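Local coordinates for protein cellulase (PDB 5E09) that hydrolyses cellulose, probably at internal beta-1,4-glucosidic bonds, as a halophilic family 5 cellulase with a family 46 carbohydrate-binding module, at residues 187-199 with 211-224. Sequence-based numbering, arbitrary orientation.
Sequences ERPLVLPTLETAT and MKDLNDPNLIATVH
Strands 190-193 and 219-225 are the fifth and sixth strands of the catalytic TIM barrel, parallel neighbours joined through helix 201-214 in a beta-alpha-beta crossover. Four backbone hydrogen bonds form the ladder: Leu-190 N to Asn-218 O, Ile-220 N to Leu-190 O (2.8 Å), Leu-192 N to Ile-220 O (2.9 Å) and Thr-222 N to Leu-192 O. An Asx turn, Asn-218 N to Asp-216 OD1, leads into strand 219-225. Leu-190, Leu-192, Leu-219 and Ala-221 face the helix layer. There the selenomethionine Met-211, its chain extended past CG, slides antiparallel to Leu-192 until CE lies 3.6 Å from CB of Leu-192, while CD1 of Leu-192 meets CD1 of Leu-214 tip to tip at 3.8 Å. On the barrel interior, Val-191 crosses Thr-222 nearly at a right angle, CG1 to CG2 3.5 Å. Thr-222 turns OG1 away from its own N (chi1 -178°), which leaves CG2 between N and the carbonyl carbon, against Val-191, and gives the hydroxyl to Val-268 O of the next strand. At the C-terminal end of the strands the ladder gives way to a turn, whose Thr-197 O still takes His-224 N at 3.0 Å, in the carbonyl plane on a lone pair. Thr-197 CB sits over one face of the imidazole as a CH-pi contact, 3.8 Å from its centroid and toward the rim, while His-224 ND1 is hydrogen-bonded to Glu-149. Next to His-224 in the chain, Val-223 packs CG1 3.6 Å from Thr-194 OG1, a hydroxyl given to Ala-198 O within the turn. This end of a TIM barrel carries the active site in family 5 enzymes. Strand 142-145 borders Val-191, helix 161-181 covers Leu-190 and Leu-192, and helix 9-15 touches Pro-189 and Ile-220.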
ATOM      1  N   GLU A 187      -9.283 -18.468 -25.701  1.00 44.69           N
ATOM      2  CA  GLU A 187     -10.192 -18.103 -24.623  1.00 49.87           C
ATOM      3  C   GLU A 187      -9.446 -17.765 -23.347  1.00 52.79           C
ATOM      4  O   GLU A 187     -10.039 -17.765 -22.274  1.00 48.65           O
ATOM      5  CB  GLU A 187     -11.211 -19.211 -24.354  1.00 55.82           C
ATOM      6  CG  GLU A 187     -11.585 -20.024 -25.580  1.00 70.82           C
ATOM      7  CD  GLU A 187     -12.700 -21.016 -25.296  1.00 78.73           C
ATOM      8  OE1 GLU A 187     -12.706 -21.594 -24.186  1.00 74.82           O
ATOM      9  OE2 GLU A 187     -13.574 -21.208 -26.175  1.00 84.20           O
ATOM     10  N   ARG A 188      -8.155 -17.461 -23.470  1.00 46.56           N
ATOM     11  CA  ARG A 188      -7.387 -16.947 -22.344  1.00 45.05           C
ATOM     12  C   ARG A 188      -8.021 -15.663 -21.807  1.00 46.94           C
ATOM     13  O   ARG A 188      -8.310 -14.749 -22.570  1.00 43.30           O
ATOM     14  CB  ARG A 188      -5.939 -16.685 -22.752  1.00 40.59           C
ATOM     15  CG  ARG A 188      -5.059 -16.291 -21.589  1.00 44.53           C
ATOM     16  CD  ARG A 188      -3.594 -16.269 -21.969  1.00 37.02           C
ATOM     17  NE  ARG A 188      -3.179 -17.465 -22.696  1.00 49.40           N
ATOM     18  CZ  ARG A 188      -2.926 -18.643 -22.133  1.00 54.58           C
ATOM     19  NH1 ARG A 188      -3.069 -18.815 -20.823  1.00 41.12           N
ATOM     20  NH2 ARG A 188      -2.539 -19.661 -22.888  1.00 59.38           N
ATOM     21  N   PRO A 189      -8.270 -15.601 -20.491  1.00 49.04           N
ATOM     22  CA  PRO A 189      -8.776 -14.361 -19.901  1.00 40.02           C
ATOM     23  C   PRO A 189      -7.801 -13.201 -20.096  1.00 41.20           C
ATOM     24  O   PRO A 189      -6.590 -13.359 -19.954  1.00 33.94           O
ATOM     25  CB  PRO A 189      -8.934 -14.725 -18.425  1.00 42.72           C
ATOM     26  CG  PRO A 189      -9.232 -16.191 -18.463  1.00 44.52           C
ATOM     27  CD  PRO A 189      -8.339 -16.727 -19.544  1.00 46.94           C
ATOM     28  N   LEU A 190      -8.347 -12.048 -20.455  1.00 42.49           N
ATOM     29  CA  LEU A 190      -7.548 -10.870 -20.748  1.00 42.86           C
ATOM     30  C   LEU A 190      -7.908  -9.779 -19.768  1.00 40.26           C
ATOM     31  O   LEU A 190      -9.074  -9.602 -19.442  1.00 38.97           O
ATOM     32  CB  LEU A 190      -7.780 -10.401 -22.181  1.00 36.79           C
ATOM     33  CG  LEU A 190      -7.336 -11.373 -23.269  1.00 40.15           C
ATOM     34  CD1 LEU A 190      -7.634 -10.791 -24.648  1.00 40.24           C
ATOM     35  CD2 LEU A 190      -5.858 -11.700 -23.119  1.00 37.26           C
ATOM     36  N   VAL A 191      -6.907  -9.054 -19.293  1.00 33.93           N
ATOM     37  CA  VAL A 191      -7.130  -8.058 -18.262  1.00 32.75           C
ATOM     38  C   VAL A 191      -6.819  -6.670 -18.821  1.00 33.83           C
ATOM     39  O   VAL A 191      -5.718  -6.423 -19.308  1.00 33.20           O
ATOM     40  CB  VAL A 191      -6.266  -8.353 -17.010  1.00 38.54           C
ATOM     41  CG1 VAL A 191      -6.494  -7.304 -15.941  1.00 41.20           C
ATOM     42  CG2 VAL A 191      -6.566  -9.742 -16.462  1.00 28.70           C
ATOM     43  N   LEU A 192      -7.798  -5.774 -18.773  1.00 35.31           N
ATOM     44  CA  LEU A 192      -7.647  -4.448 -19.363  1.00 33.81           C
ATOM     45  C   LEU A 192      -7.747  -3.355 -18.314  1.00 37.24           C
ATOM     46  O   LEU A 192      -8.634  -3.385 -17.454  1.00 40.62           O
ATOM     47  CB  LEU A 192      -8.700  -4.216 -20.441  1.00 34.59           C
ATOM     48  CG  LEU A 192      -8.760  -5.258 -21.552  1.00 36.28           C
ATOM     49  CD1 LEU A 192      -9.966  -4.999 -22.455  1.00 31.05           C
ATOM     50  CD2 LEU A 192      -7.458  -5.243 -22.341  1.00 33.09           C
ATOM     51  N   PRO A 193      -6.833  -2.383 -18.384  1.00 33.07           N
ATOM     52  CA  PRO A 193      -6.787  -1.271 -17.434  1.00 35.54           C
ATOM     53  C   PRO A 193      -7.585  -0.042 -17.866  1.00 39.84           C
ATOM     54  O   PRO A 193      -7.718   0.229 -19.062  1.00 43.32           O
ATOM     55  CB  PRO A 193      -5.298  -0.939 -17.384  1.00 35.21           C
ATOM     56  CG  PRO A 193      -4.823  -1.250 -18.781  1.00 30.93           C
ATOM     57  CD  PRO A 193      -5.661  -2.397 -19.276  1.00 28.34           C
ATOM     58  N   THR A 194      -8.116   0.686 -16.888  1.00 33.66           N
ATOM     59  CA  THR A 194      -8.537   2.054 -17.115  1.00 33.54           C
ATOM     60  C   THR A 194      -7.275   2.881 -17.321  1.00 41.86           C
ATOM     61  O   THR A 194      -6.172   2.418 -17.024  1.00 33.52           O
ATOM     62  CB  THR A 194      -9.345   2.632 -15.932  1.00 46.75           C
ATOM     63  OG1 THR A 194      -8.588   2.491 -14.723  1.00 39.21           O
ATOM     64  CG2 THR A 194     -10.679   1.911 -15.774  1.00 39.63           C
ATOM     65  N   LEU A 195      -7.436   4.095 -17.836  1.00 38.60           N
ATOM     66  CA  LEU A 195      -6.330   5.035 -17.954  1.00 33.23           C
ATOM     67  C   LEU A 195      -5.718   5.302 -16.582  1.00 38.58           C
ATOM     68  O   LEU A 195      -6.432   5.668 -15.645  1.00 38.64           O
ATOM     69  CB  LEU A 195      -6.812   6.342 -18.593  1.00 43.22           C
ATOM     70  CG  LEU A 195      -5.729   7.328 -19.033  1.00 48.78           C
ATOM     71  CD1 LEU A 195      -4.836   6.707 -20.102  1.00 32.95           C
ATOM     72  CD2 LEU A 195      -6.363   8.608 -19.541  1.00 57.61           C
ATOM     73  N   GLU A 196      -4.403   5.097 -16.472  1.00 45.66           N
ATOM     74  CA  GLU A 196      -3.657   5.259 -15.217  1.00 39.31           C
ATOM     75  C   GLU A 196      -4.129   4.299 -14.122  1.00 45.82           C
ATOM     76  O   GLU A 196      -3.859   4.519 -12.938  1.00 39.08           O
ATOM     77  CB  GLU A 196      -3.761   6.703 -14.710  1.00 34.96           C
ATOM     78  CG  GLU A 196      -2.936   7.705 -15.484  1.00 54.96           C
ATOM     79  CD  GLU A 196      -3.260   9.142 -15.109  1.00 71.18           C
ATOM     80  OE1 GLU A 196      -4.206   9.352 -14.320  1.00 75.54           O
ATOM     81  OE2 GLU A 196      -2.573  10.061 -15.609  1.00 77.18           O
ATOM     82  N   THR A 197      -4.821   3.236 -14.534  1.00 36.57           N
ATOM     83  CA  THR A 197      -5.567   2.349 -13.632  1.00 41.60           C
ATOM     84  C   THR A 197      -6.318   3.116 -12.549  1.00 35.33           C
ATOM     85  O   THR A 197      -6.397   2.664 -11.413  1.00 40.35           O
ATOM     86  CB  THR A 197      -4.653   1.301 -12.946  1.00 48.49           C
ATOM     87  OG1 THR A 197      -3.665   1.961 -12.143  1.00 55.95           O
ATOM     88  CG2 THR A 197      -3.970   0.413 -13.982  1.00 35.00           C
ATOM     89  N   ALA A 198      -6.866   4.277 -12.906  1.00 43.28           N
ATOM     90  CA  ALA A 198      -7.589   5.115 -11.952  1.00 36.17           C
ATOM     91  C   ALA A 198      -9.091   4.834 -12.000  1.00 42.84           C
ATOM     92  O   ALA A 198      -9.558   4.066 -12.836  1.00 37.90           O
ATOM     93  CB  ALA A 198      -7.313   6.582 -12.226  1.00 38.60           C
ATOM     94  N   THR A 199      -9.853   5.469 -11.117  1.00 38.19           N
ATOM     95  CA  THR A 199     -11.238   5.061 -10.908  1.00 47.96           C
ATOM     96  C   THR A 199     -12.279   6.153 -11.140  1.00 47.35           C
ATOM     97  O   THR A 199     -13.420   6.020 -10.699  1.00 56.98           O
ATOM     98  CB  THR A 199     -11.428   4.511  -9.478  1.00 47.70           C
ATOM     99  OG1 THR A 199     -11.188   5.552  -8.520  1.00 53.23           O
ATOM    100  CG2 THR A 199     -10.468   3.357  -9.224  1.00 33.58           C
HETATM  101  N   MSE A 211     -14.610  -2.515 -23.753  1.00 42.51           N
HETATM  102  CA  MSE A 211     -14.980  -3.906 -23.536  1.00 47.49           C
HETATM  103  C   MSE A 211     -16.218  -4.299 -24.321  1.00 43.05           C
HETATM  104  O   MSE A 211     -16.261  -5.383 -24.904  1.00 50.37           O
HETATM  105  CB  MSE A 211     -15.181  -4.169 -22.048  1.00 36.83           C
HETATM  106  CG  MSE A 211     -13.850  -4.204 -21.337  1.00 52.36           C
HETATM  107 SE   MSE A 211     -13.860  -4.653 -19.460  0.55 52.55          SE
HETATM  108  CE  MSE A 211     -11.974  -5.082 -19.322  1.00 58.94           C
ATOM    109  N   LYS A 212     -17.215  -3.421 -24.349  1.00 53.64           N
ATOM    110  CA  LYS A 212     -18.401  -3.677 -25.154  1.00 42.83           C
ATOM    111  C   LYS A 212     -18.013  -3.820 -26.626  1.00 55.17           C
ATOM    112  O   LYS A 212     -18.533  -4.692 -27.325  1.00 54.68           O
ATOM    113  CB  LYS A 212     -19.446  -2.575 -24.962  1.00 44.88           C
ATOM    114  CG  LYS A 212     -20.317  -2.794 -23.728  1.00 55.77           C
ATOM    115  CD  LYS A 212     -21.534  -1.875 -23.687  1.00 63.83           C
ATOM    116  CE  LYS A 212     -21.198  -0.503 -23.128  1.00 68.86           C
ATOM    117  NZ  LYS A 212     -22.429   0.308 -22.893  1.00 66.32           N
ATOM    118  N   ASP A 213     -17.076  -2.987 -27.079  1.00 48.17           N
ATOM    119  CA  ASP A 213     -16.557  -3.072 -28.443  1.00 44.65           C
ATOM    120  C   ASP A 213     -15.924  -4.429 -28.740  1.00 56.14           C
ATOM    121  O   ASP A 213     -16.191  -5.035 -29.781  1.00 47.59           O
ATOM    122  CB  ASP A 213     -15.526  -1.969 -28.699  1.00 51.56           C
ATOM    123  CG  ASP A 213     -15.024  -1.948 -30.134  1.00 72.40           C
ATOM    124  OD1 ASP A 213     -15.485  -2.778 -30.948  1.00 83.57           O
ATOM    125  OD2 ASP A 213     -14.167  -1.091 -30.448  1.00 78.72           O
ATOM    126  N   LEU A 214     -15.074  -4.901 -27.831  1.00 53.42           N
ATOM    127  CA  LEU A 214     -14.385  -6.175 -28.045  1.00 46.98           C
ATOM    128  C   LEU A 214     -15.347  -7.368 -28.059  1.00 49.50           C
ATOM    129  O   LEU A 214     -15.046  -8.400 -28.665  1.00 44.16           O
ATOM    130  CB  LEU A 214     -13.308  -6.374 -26.981  1.00 42.59           C
ATOM    131  CG  LEU A 214     -12.225  -5.293 -27.032  1.00 47.63           C
ATOM    132  CD1 LEU A 214     -11.128  -5.553 -26.017  1.00 46.83           C
ATOM    133  CD2 LEU A 214     -11.649  -5.198 -28.438  1.00 43.32           C
ATOM    134  N   ASN A 215     -16.493  -7.215 -27.395  1.00 43.57           N
ATOM    135  CA  ASN A 215     -17.567  -8.217 -27.418  1.00 60.58           C
ATOM    136  C   ASN A 215     -17.086  -9.632 -27.099  1.00 54.18           C
ATOM    137  O   ASN A 215     -17.361 -10.572 -27.841  1.00 52.72           O
ATOM    138  CB  ASN A 215     -18.266  -8.206 -28.784  1.00 56.89           C
ATOM    139  CG  ASN A 215     -19.656  -8.821 -28.738  1.00 56.24           C
ATOM    140  OD1 ASN A 215     -20.269  -8.923 -27.675  1.00 66.21           O
ATOM    141  ND2 ASN A 215     -20.162  -9.227 -29.896  1.00 51.51           N
ATOM    142  N   ASP A 216     -16.362  -9.770 -25.992  1.00 51.11           N
ATOM    143  CA  ASP A 216     -15.707 -11.024 -25.636  1.00 43.83           C
ATOM    144  C   ASP A 216     -16.094 -11.415 -24.210  1.00 49.65           C
ATOM    145  O   ASP A 216     -16.082 -10.573 -23.312  1.00 53.00           O
ATOM    146  CB  ASP A 216     -14.187 -10.876 -25.776  1.00 41.38           C
ATOM    147  CG  ASP A 216     -13.445 -12.192 -25.637  1.00 43.11           C
ATOM    148  OD1 ASP A 216     -13.364 -12.713 -24.508  1.00 50.05           O
ATOM    149  OD2 ASP A 216     -12.919 -12.698 -26.654  1.00 51.88           O
ATOM    150  N   PRO A 217     -16.442 -12.695 -23.997  1.00 57.34           N
ATOM    151  CA  PRO A 217     -16.898 -13.142 -22.674  1.00 46.05           C
ATOM    152  C   PRO A 217     -15.771 -13.256 -21.649  1.00 52.30           C
ATOM    153  O   PRO A 217     -16.044 -13.297 -20.452  1.00 54.98           O
ATOM    154  CB  PRO A 217     -17.491 -14.520 -22.967  1.00 43.01           C
ATOM    155  CG  PRO A 217     -16.662 -15.022 -24.105  1.00 42.24           C
ATOM    156  CD  PRO A 217     -16.391 -13.810 -24.963  1.00 42.75           C
ATOM    157  N   ASN A 218     -14.527 -13.300 -22.115  1.00 44.92           N
ATOM    158  CA  ASN A 218     -13.393 -13.580 -21.237  1.00 47.56           C
ATOM    159  C   ASN A 218     -12.517 -12.365 -20.958  1.00 51.59           C
ATOM    160  O   ASN A 218     -11.302 -12.408 -21.141  1.00 46.77           O
ATOM    161  CB  ASN A 218     -12.552 -14.705 -21.839  1.00 59.77           C
ATOM    162  CG  ASN A 218     -13.291 -16.039 -21.853  1.00 58.24           C
ATOM    163  OD1 ASN A 218     -13.826 -16.477 -20.834  1.00 49.94           O
ATOM    164  ND2 ASN A 218     -13.340 -16.676 -23.016  1.00 46.54           N
ATOM    165  N   LEU A 219     -13.143 -11.285 -20.504  1.00 56.72           N
ATOM    166  CA  LEU A 219     -12.440 -10.035 -20.258  1.00 43.14           C
ATOM    167  C   LEU A 219     -12.622  -9.586 -18.808  1.00 41.89           C
ATOM    168  O   LEU A 219     -13.681  -9.777 -18.213  1.00 36.52           O
ATOM    169  CB  LEU A 219     -12.929  -8.949 -21.224  1.00 43.11           C
ATOM    170  CG  LEU A 219     -12.670  -9.161 -22.725  1.00 47.53           C
ATOM    171  CD1 LEU A 219     -13.240  -8.011 -23.543  1.00 46.50           C
ATOM    172  CD2 LEU A 219     -11.192  -9.331 -23.021  1.00 33.43           C
ATOM    173  N   ILE A 220     -11.572  -8.992 -18.250  1.00 34.45           N
ATOM    174  CA  ILE A 220     -11.551  -8.561 -16.861  1.00 38.32           C
ATOM    175  C   ILE A 220     -11.082  -7.117 -16.766  1.00 38.17           C
ATOM    176  O   ILE A 220     -10.079  -6.752 -17.367  1.00 37.54           O
ATOM    177  CB  ILE A 220     -10.619  -9.444 -16.008  1.00 41.96           C
ATOM    178  CG1 ILE A 220     -10.989 -10.925 -16.153  1.00 42.44           C
ATOM    179  CG2 ILE A 220     -10.652  -9.007 -14.552  1.00 32.84           C
ATOM    180  CD1 ILE A 220      -9.853 -11.865 -15.813  1.00 42.88           C
ATOM    181  N   ALA A 221     -11.811  -6.294 -16.024  1.00 38.95           N
ATOM    182  CA  ALA A 221     -11.403  -4.916 -15.789  1.00 36.25           C
ATOM    183  C   ALA A 221     -10.418  -4.868 -14.629  1.00 45.32           C
ATOM    184  O   ALA A 221     -10.562  -5.620 -13.671  1.00 51.05           O
ATOM    185  CB  ALA A 221     -12.617  -4.041 -15.501  1.00 35.60           C
ATOM    186  N   THR A 222      -9.412  -4.004 -14.705  1.00 37.00           N
ATOM    187  CA  THR A 222      -8.533  -3.851 -13.559  1.00 30.48           C
ATOM    188  C   THR A 222      -8.299  -2.403 -13.160  1.00 44.10           C
ATOM    189  O   THR A 222      -8.154  -1.515 -14.006  1.00 35.58           O
ATOM    190  CB  THR A 222      -7.165  -4.513 -13.787  1.00 36.76           C
ATOM    191  OG1 THR A 222      -6.372  -4.356 -12.605  1.00 41.81           O
ATOM    192  CG2 THR A 222      -6.428  -3.894 -14.972  1.00 38.59           C
ATOM    193  N   VAL A 223      -8.270  -2.173 -11.852  1.00 40.31           N
ATOM    194  CA  VAL A 223      -7.929  -0.850 -11.343  1.00 34.91           C
ATOM    195  C   VAL A 223      -6.961  -0.992 -10.177  1.00 41.49           C
ATOM    196  O   VAL A 223      -6.744  -2.098  -9.670  1.00 38.90           O
ATOM    197  CB  VAL A 223      -9.176  -0.049 -10.903  1.00 34.90           C
ATOM    198  CG1 VAL A 223      -9.987   0.379 -12.117  1.00 39.84           C
ATOM    199  CG2 VAL A 223     -10.037  -0.855  -9.941  1.00 24.89           C
ATOM    200  N   HIS A 224      -6.372   0.129  -9.774  1.00 36.33           N
ATOM    201  CA  HIS A 224      -5.432   0.167  -8.663  1.00 37.62           C
ATOM    202  C   HIS A 224      -5.942   1.131  -7.605  1.00 38.67           C
ATOM    203  O   HIS A 224      -6.676   2.063  -7.919  1.00 41.88           O
ATOM    204  CB  HIS A 224      -4.038   0.591  -9.130  1.00 33.89           C
ATOM    205  CG  HIS A 224      -3.354  -0.421  -9.993  1.00 39.78           C
ATOM    206  ND1 HIS A 224      -2.122  -0.192 -10.577  1.00 39.40           N
ATOM    207  CD2 HIS A 224      -3.722  -1.665 -10.374  1.00 37.12           C
ATOM    208  CE1 HIS A 224      -1.769  -1.249 -11.278  1.00 33.66           C
ATOM    209  NE2 HIS A 224      -2.720  -2.160 -11.176  1.00 36.13           N
TER